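Side-chain contacts in lysozyme M1 (Streptomyces coelicolor, PDB 1JFX), which hydrolyses the beta-1,4 linkages between N-acetylmuramic acid and N-acetylglucosamine in peptidoglycan, 6-O-acetylated muramic acid included, through a secreted family 25 beta/alpha-barrel domain: residues 7-12 / 181-186; 187-190 / 195-198; 29-34 / 159-164. One frame throughout, in Å; residues are numbered along the deposited sequence.

Contact 1: 7-12 / 181-186; sequences GIDVSH and FWQYSA
Asp9 and Gln183 meet because their first torsions aim them at each other. The CB bond of Asp9 points toward strand 181-185, and a chi1 of 63°, with CG between the backbone N and the carbonyl carbon, brings OD2 up to the glutamine amide. Gln183 has CG opposite its backbone N (chi1 -169°) and stays extended to CD, which carries the amide across to the aspartate. The two side chains cross at roughly a right angle, the carboxylate and amide planes moderately tilted against each other.

The direct link is one short, nearly straight hydrogen bond from Gln183 NE2 to Asp9 OD2, 2.8 Å long. It leaves NE2 in the amide plane but reaches OD2 on its syn side from 27° above the carboxylate plane. Water 1 closes a second path. It accepts from Gln183 NE2 at 3.0 Å and donates to Asp9 OD1, also at 3.0 Å, so both carboxylate oxygens connect to the same amide nitrogen.

The surroundings fix which way round the amide sits. Gln183 OE1 is hydrogen-bonded to Tyr138 OH and Trp165 NE1, which leaves NE2 to face the aspartate, while Asn200 ND2 adds a second donor to Asp9 OD2.

Asp9 is a predicted active-site residue, and this buried patch belongs to the predicted catalytic centre of the barrel. Gln183 probably helps position it: with its oxygen engaged by two donors, its amide is unlikely to flip, and its NH2 group, together with Asn200 and the water, probably restricts rotation of the Asp9 carboxylate.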
# COMPACT_ATOMS: atom_id res chain seq x y z
N GLY A 7 -0.57 -12.34 -1.87
CA GLY A 7 -0.80 -11.34 -2.91
C GLY A 7 0.50 -10.78 -3.43
O GLY A 7 1.59 -11.22 -3.04
N ILE A 8 0.39 -9.80 -4.32
CA ILE A 8 1.58 -9.14 -4.87
C ILE A 8 1.31 -7.66 -4.94
O ILE A 8 0.20 -7.20 -4.67
CB ILE A 8 1.91 -9.63 -6.31
CG1 ILE A 8 0.74 -9.34 -7.26
CG2 ILE A 8 2.24 -11.13 -6.30
CD1 ILE A 8 1.06 -9.64 -8.73
N ASP A 9 2.34 -6.88 -5.25
CA ASP A 9 2.15 -5.45 -5.49
C ASP A 9 3.05 -5.18 -6.67
O ASP A 9 4.11 -5.81 -6.83
CB ASP A 9 2.48 -4.56 -4.28
CG ASP A 9 3.92 -4.64 -3.84
OD1 ASP A 9 4.79 -3.93 -4.43
OD2 ASP A 9 4.18 -5.41 -2.90
N VAL A 10 2.60 -4.29 -7.55
CA VAL A 10 3.34 -4.01 -8.77
C VAL A 10 3.25 -2.56 -9.17
O VAL A 10 2.41 -1.82 -8.68
CB VAL A 10 2.76 -4.81 -9.96
CG1 VAL A 10 2.74 -6.29 -9.66
CG2 VAL A 10 1.33 -4.34 -10.27
N SER A 11 4.13 -2.17 -10.09
CA SER A 11 4.16 -0.82 -10.65
C SER A 11 4.58 -1.01 -12.10
O SER A 11 4.67 -2.14 -12.58
CB SER A 11 5.16 0.07 -9.92
OG SER A 11 6.50 -0.36 -10.14
N HIS A 12 4.84 0.09 -12.80
CA HIS A 12 5.23 -0.03 -14.21
C HIS A 12 6.51 -0.87 -14.36
O HIS A 12 6.77 -1.39 -15.44
CB HIS A 12 5.45 1.35 -14.84
CG HIS A 12 6.83 1.88 -14.66
ND1 HIS A 12 7.32 2.32 -13.45
CD2 HIS A 12 7.87 1.96 -15.53
CE1 HIS A 12 8.59 2.65 -13.58
NE2 HIS A 12 8.95 2.44 -14.83
N PHE A 181 -0.75 -6.31 6.30
CA PHE A 181 -0.10 -6.87 5.11
C PHE A 181 1.39 -6.88 5.41
O PHE A 181 1.87 -6.06 6.20
CB PHE A 181 -0.34 -6.01 3.86
CG PHE A 181 -1.76 -6.04 3.37
CD1 PHE A 181 -2.23 -7.12 2.63
CD2 PHE A 181 -2.61 -4.98 3.63
CE1 PHE A 181 -3.53 -7.14 2.16
CE2 PHE A 181 -3.92 -4.99 3.15
CZ PHE A 181 -4.38 -6.07 2.42
N TRP A 182 2.12 -7.80 4.79
CA TRP A 182 3.56 -7.87 5.00
C TRP A 182 4.25 -8.21 3.68
O TRP A 182 3.99 -9.25 3.08
CB TRP A 182 3.87 -8.92 6.07
CG TRP A 182 5.30 -9.38 6.16
CD1 TRP A 182 6.44 -8.66 5.90
CD2 TRP A 182 5.74 -10.69 6.53
NE1 TRP A 182 7.56 -9.45 6.09
CE2 TRP A 182 7.15 -10.70 6.48
CE3 TRP A 182 5.07 -11.87 6.91
CZ2 TRP A 182 7.90 -11.84 6.78
CZ3 TRP A 182 5.81 -13.00 7.21
CH2 TRP A 182 7.22 -12.98 7.14
N GLN A 183 5.10 -7.29 3.22
CA GLN A 183 5.86 -7.51 1.98
C GLN A 183 7.13 -8.23 2.44
O GLN A 183 7.99 -7.62 3.07
CB GLN A 183 6.21 -6.18 1.34
CG GLN A 183 6.75 -6.30 -0.08
CD GLN A 183 7.16 -4.94 -0.59
OE1 GLN A 183 8.14 -4.36 -0.10
NE2 GLN A 183 6.40 -4.40 -1.55
N TYR A 184 7.24 -9.51 2.11
CA TYR A 184 8.37 -10.33 2.56
C TYR A 184 9.43 -10.63 1.53
O TYR A 184 10.45 -11.25 1.84
CB TYR A 184 7.84 -11.63 3.18
CG TYR A 184 7.07 -12.52 2.22
CD1 TYR A 184 7.73 -13.42 1.40
CD2 TYR A 184 5.67 -12.44 2.13
CE1 TYR A 184 7.03 -14.22 0.51
CE2 TYR A 184 4.96 -13.25 1.24
CZ TYR A 184 5.66 -14.14 0.43
OH TYR A 184 5.01 -14.97 -0.44
N SER A 185 9.18 -10.21 0.29
CA SER A 185 10.15 -10.41 -0.77
C SER A 185 9.93 -9.43 -1.90
O SER A 185 8.79 -9.05 -2.18
CB SER A 185 10.05 -11.82 -1.35
OG SER A 185 10.97 -11.99 -2.41
N ALA A 186 11.02 -9.02 -2.53
CA ALA A 186 10.96 -8.13 -3.68
C ALA A 186 11.52 -8.89 -4.87
O ALA A 186 11.65 -8.34 -5.96
CB ALA A 186 11.78 -6.86 -3.43
O HOH W 1 5.98 -1.75 -2.79

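Contact 2: 187-190 / 195-198; sequences TGRV and GDVD
Arg189 lays one face of its guanidinium over the backbone of Gly195, with NH1 3.5 Å from Gly195 C, and turns an edge to the Asp196 carboxylate. Its chain first leads away from the facing segment; a bend at chi2 (-66°) folds it back so that NH1 arrives beside Asp196. There Arg189 NH1 makes a salt bridge to Asp196 OD1, 2.8 Å long and close to straight, in the guanidinium plane and on the anti lone pair of OD1. Only NH1 bonds the carboxylate directly, and the two planes stand 46° apart. Water 2 extends the pairing, accepting from Arg189 NH2 and donating to Asp196 OD1 at 2.7 Å.

Arg189 NH1 also bonds to Gly188 O at 3.0 Å. That oxygen has a second donor, Val197 N, and the two come from opposite faces of its carbonyl plane, so Gly188 O is gripped on both sides. Gly188 N in turn gives a 2.9 Å bond to Val197 O; together the two backbone bonds make Gly188 and Val197 an antiparallel hydrogen-bonded pair. Water 3 bridges Val190 N and Gly195 O where the strands diverge.

Apolar packing is lighter. Val190 CG1 touches Val197 CG1 at 3.9 Å with the side chains crossing at about a right angle, and Thr187 runs alongside Asp196, its CG2 near OD2.

The strand axes make an angle of 94°, and only one bridge pairs the two segments. This is a tight, strongly twisted chain reversal leading into strand 196-202, the barrel strand that runs antiparallel to both its neighbours, in keeping with the (beta/alpha)5-beta3 barrel of family 25 lysozymes.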
# COMPACT_ATOMS: atom_id res chain seq x y z
N THR A 187 11.85 -10.17 -4.66
CA THR A 187 12.47 -10.98 -5.70
C THR A 187 11.73 -12.29 -5.96
O THR A 187 12.34 -13.31 -6.29
CB THR A 187 13.93 -11.30 -5.32
OG1 THR A 187 13.96 -11.85 -3.99
CG2 THR A 187 14.77 -10.03 -5.37
N GLY A 188 10.41 -12.26 -5.81
CA GLY A 188 9.64 -13.47 -6.02
C GLY A 188 9.32 -13.77 -7.48
O GLY A 188 9.73 -13.06 -8.40
N ARG A 189 8.58 -14.84 -7.67
CA ARG A 189 8.14 -15.26 -8.99
C ARG A 189 6.65 -15.56 -8.92
O ARG A 189 6.17 -16.13 -7.92
CB ARG A 189 8.90 -16.51 -9.45
CG ARG A 189 10.34 -16.25 -9.84
CD ARG A 189 10.40 -15.38 -11.08
NE ARG A 189 11.77 -15.16 -11.53
CZ ARG A 189 12.59 -14.23 -11.04
NH1 ARG A 189 12.18 -13.41 -10.07
NH2 ARG A 189 13.82 -14.10 -11.53
N VAL A 190 5.92 -15.13 -9.93
CA VAL A 190 4.49 -15.41 -10.00
C VAL A 190 4.12 -15.50 -11.47
O VAL A 190 4.56 -14.69 -12.28
CB VAL A 190 3.63 -14.33 -9.30
CG1 VAL A 190 3.64 -13.03 -10.10
CG2 VAL A 190 2.20 -14.83 -9.14
N GLY A 195 9.92 -11.59 -14.37
CA GLY A 195 10.95 -11.03 -13.51
C GLY A 195 10.57 -10.94 -12.04
O GLY A 195 9.58 -11.52 -11.59
N ASP A 196 11.38 -10.21 -11.28
CA ASP A 196 11.17 -10.05 -9.85
C ASP A 196 9.84 -9.40 -9.51
O ASP A 196 9.46 -8.39 -10.11
CB ASP A 196 12.29 -9.21 -9.23
CG ASP A 196 13.63 -9.92 -9.21
OD1 ASP A 196 13.67 -11.17 -9.27
OD2 ASP A 196 14.66 -9.22 -9.12
N VAL A 197 9.12 -9.98 -8.56
CA VAL A 197 7.86 -9.40 -8.13
C VAL A 197 7.82 -9.34 -6.61
O VAL A 197 8.38 -10.20 -5.93
CB VAL A 197 6.63 -10.21 -8.65
CG1 VAL A 197 6.51 -11.54 -7.91
CG2 VAL A 197 5.36 -9.37 -8.46
N ASP A 198 7.20 -8.28 -6.08
CA ASP A 198 7.03 -8.12 -4.65
C ASP A 198 5.92 -9.05 -4.19
O ASP A 198 4.82 -9.04 -4.77
CB ASP A 198 6.60 -6.69 -4.30
CG ASP A 198 7.66 -5.65 -4.59
OD1 ASP A 198 8.84 -6.01 -4.73
OD2 ASP A 198 7.29 -4.45 -4.65
O HOH W 2 15.79 -12.19 -10.51
O HOH W 3 7.46 -13.29 -11.51

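Contact 3: 29-34 / 159-164; sequences FAYIKA and PFWVAH
Tyr31 and Trp161 meet inside the beta/alpha barrel, reaching across it from strands that are not neighbours: going round the eight main strands, 29-36 and 160-163 lie four steps apart in either direction. The CA atoms of Tyr31 and Trp161 are 10.9 Å apart, and the two large side chains, both directed inward, fill the interval.

The aromatic interaction is loose. The tyrosine ring and the six-membered ring of the indole are nearly parallel, at 27°, but slid so far past each other that they barely overlap, with centroids 5.0 Å apart. The pair is too offset to count as a full stack. In Trp161, CG lies opposite the backbone N (chi1 176°), which sends the far rim of the indole across the core.

Each ring also has a polar bond away from the contact. Tyr31 OH is hydrogen-bonded to the backbone oxygen of Pro94, and Trp161 NE1 gives its hydrogen to Asn200 OD1, so neither buried polar atom lacks a partner. Around them, Tyr138 meets the indole edge-to-face and Phe181 does the same with the tyrosine. Trp161 also touches Asp9, a predicted active-site residue, so the aromatic pair lies next to the predicted active site.

Apolar touching involves CB, CG and CD2 of Tyr31 and the CE3-CZ3-CH2 rim of Trp161. Tyr31 CB sits 3.7 Å from Trp161 CH2, Tyr31 CG is equally far from Trp161 CZ3, and the closest approach is Tyr31 CD2 to Trp161 CZ3, at 3.6 Å.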
# COMPACT_ATOMS: atom_id res chain seq x y z
N PHE A 29 -4.91 -11.19 -3.76
CA PHE A 29 -4.97 -9.73 -3.79
C PHE A 29 -3.73 -9.09 -4.40
O PHE A 29 -2.71 -9.74 -4.61
CB PHE A 29 -5.16 -9.21 -2.34
CG PHE A 29 -3.93 -9.38 -1.45
CD1 PHE A 29 -2.94 -8.41 -1.42
CD2 PHE A 29 -3.78 -10.52 -0.66
CE1 PHE A 29 -1.80 -8.57 -0.61
CE2 PHE A 29 -2.65 -10.69 0.15
CZ PHE A 29 -1.66 -9.70 0.17
N ALA A 30 -3.86 -7.80 -4.68
CA ALA A 30 -2.75 -7.04 -5.22
C ALA A 30 -2.91 -5.54 -4.98
O ALA A 30 -4.02 -5.02 -4.95
CB ALA A 30 -2.61 -7.28 -6.74
N TYR A 31 -1.78 -4.87 -4.76
CA TYR A 31 -1.76 -3.42 -4.67
C TYR A 31 -1.00 -2.99 -5.92
O TYR A 31 -0.00 -3.60 -6.30
CB TYR A 31 -1.10 -2.93 -3.38
CG TYR A 31 -2.14 -2.71 -2.30
CD1 TYR A 31 -3.10 -1.70 -2.41
CD2 TYR A 31 -2.17 -3.53 -1.16
CE1 TYR A 31 -4.06 -1.50 -1.41
CE2 TYR A 31 -3.13 -3.33 -0.16
CZ TYR A 31 -4.07 -2.32 -0.29
OH TYR A 31 -4.99 -2.11 0.71
N ILE A 32 -1.50 -1.93 -6.56
CA ILE A 32 -0.97 -1.43 -7.82
C ILE A 32 -0.58 0.05 -7.71
O ILE A 32 -1.38 0.87 -7.26
CB ILE A 32 -2.08 -1.58 -8.90
CG1 ILE A 32 -2.47 -3.06 -9.00
CG2 ILE A 32 -1.62 -1.00 -10.25
CD1 ILE A 32 -3.86 -3.29 -9.63
N LYS A 33 0.62 0.41 -8.14
CA LYS A 33 1.02 1.80 -8.04
C LYS A 33 0.18 2.68 -8.95
O LYS A 33 -0.00 2.38 -10.13
CB LYS A 33 2.49 1.98 -8.38
CG LYS A 33 2.99 3.40 -8.11
CD LYS A 33 4.50 3.47 -8.20
CE LYS A 33 5.01 4.86 -7.86
NZ LYS A 33 6.50 4.82 -7.69
N ALA A 34 -0.31 3.78 -8.39
CA ALA A 34 -1.11 4.73 -9.13
C ALA A 34 -0.40 6.06 -9.31
O ALA A 34 -0.11 6.46 -10.44
CB ALA A 34 -2.44 4.96 -8.41
N PRO A 159 -4.38 0.65 8.97
CA PRO A 159 -3.89 -0.74 8.99
C PRO A 159 -2.41 -0.61 8.58
O PRO A 159 -2.04 0.31 7.82
CB PRO A 159 -4.71 -1.42 7.90
CG PRO A 159 -6.01 -0.66 7.93
CD PRO A 159 -5.59 0.77 8.13
N PHE A 160 -1.56 -1.52 9.04
CA PHE A 160 -0.13 -1.46 8.75
C PHE A 160 0.34 -2.49 7.73
O PHE A 160 0.11 -3.69 7.89
CB PHE A 160 0.61 -1.63 10.10
CG PHE A 160 2.12 -1.60 10.01
CD1 PHE A 160 2.79 -0.60 9.30
CD2 PHE A 160 2.87 -2.54 10.72
CE1 PHE A 160 4.19 -0.53 9.32
CE2 PHE A 160 4.28 -2.47 10.74
CZ PHE A 160 4.93 -1.47 10.04
N TRP A 161 0.99 -2.02 6.67
CA TRP A 161 1.55 -2.90 5.65
C TRP A 161 3.06 -2.75 5.82
O TRP A 161 3.66 -1.74 5.42
CB TRP A 161 1.10 -2.47 4.25
CG TRP A 161 1.70 -3.27 3.13
CD1 TRP A 161 2.49 -4.39 3.23
CD2 TRP A 161 1.56 -2.99 1.74
NE1 TRP A 161 2.86 -4.82 1.97
CE2 TRP A 161 2.30 -3.97 1.04
CE3 TRP A 161 0.89 -2.00 1.02
CZ2 TRP A 161 2.39 -3.99 -0.36
CZ3 TRP A 161 0.97 -2.00 -0.37
CH2 TRP A 161 1.72 -2.99 -1.05
N VAL A 162 3.68 -3.75 6.43
CA VAL A 162 5.11 -3.69 6.73
C VAL A 162 5.98 -4.31 5.66
O VAL A 162 5.71 -5.40 5.18
CB VAL A 162 5.39 -4.38 8.10
CG1 VAL A 162 4.85 -5.80 8.11
CG2 VAL A 162 6.89 -4.35 8.39
N ALA A 163 7.03 -3.58 5.29
CA ALA A 163 7.98 -4.09 4.31
C ALA A 163 9.17 -4.63 5.12
O ALA A 163 9.84 -3.86 5.79
CB ALA A 163 8.45 -2.97 3.37
N HIS A 164 9.39 -5.93 5.07
CA HIS A 164 10.51 -6.54 5.79
C HIS A 164 10.84 -7.82 5.06
O HIS A 164 10.23 -8.88 5.28
CB HIS A 164 10.14 -6.81 7.25
CG HIS A 164 11.34 -7.07 8.11
ND1 HIS A 164 11.27 -7.16 9.49
CD2 HIS A 164 12.64 -7.22 7.78
CE1 HIS A 164 12.49 -7.36 9.97
NE2 HIS A 164 13.34 -7.40 8.95

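All three contacts reach the same barrel sheet, contact 2 through strand 196-202. Contacts 1 and 3 have centres about 6 Å apart and are joined by a probable backbone hydrogen bond from Gln183 N to Val162 O, 2.8 Å; Asn200 links them too, bonding Asp9 through ND2 and Trp161 through OD1. Contact 2, about 8 Å from contact 1 by centres, meets it through carboxylates: Asp198 OD2 is 2.6 Å from Asp9 OD1. Contacts 2 and 3 do not touch. The predicted active site gathers around contact 1, with the Asp98 side chain about 7 Å from that of Asp9, and Glu100 about 7 Å from Gln183, between side chains.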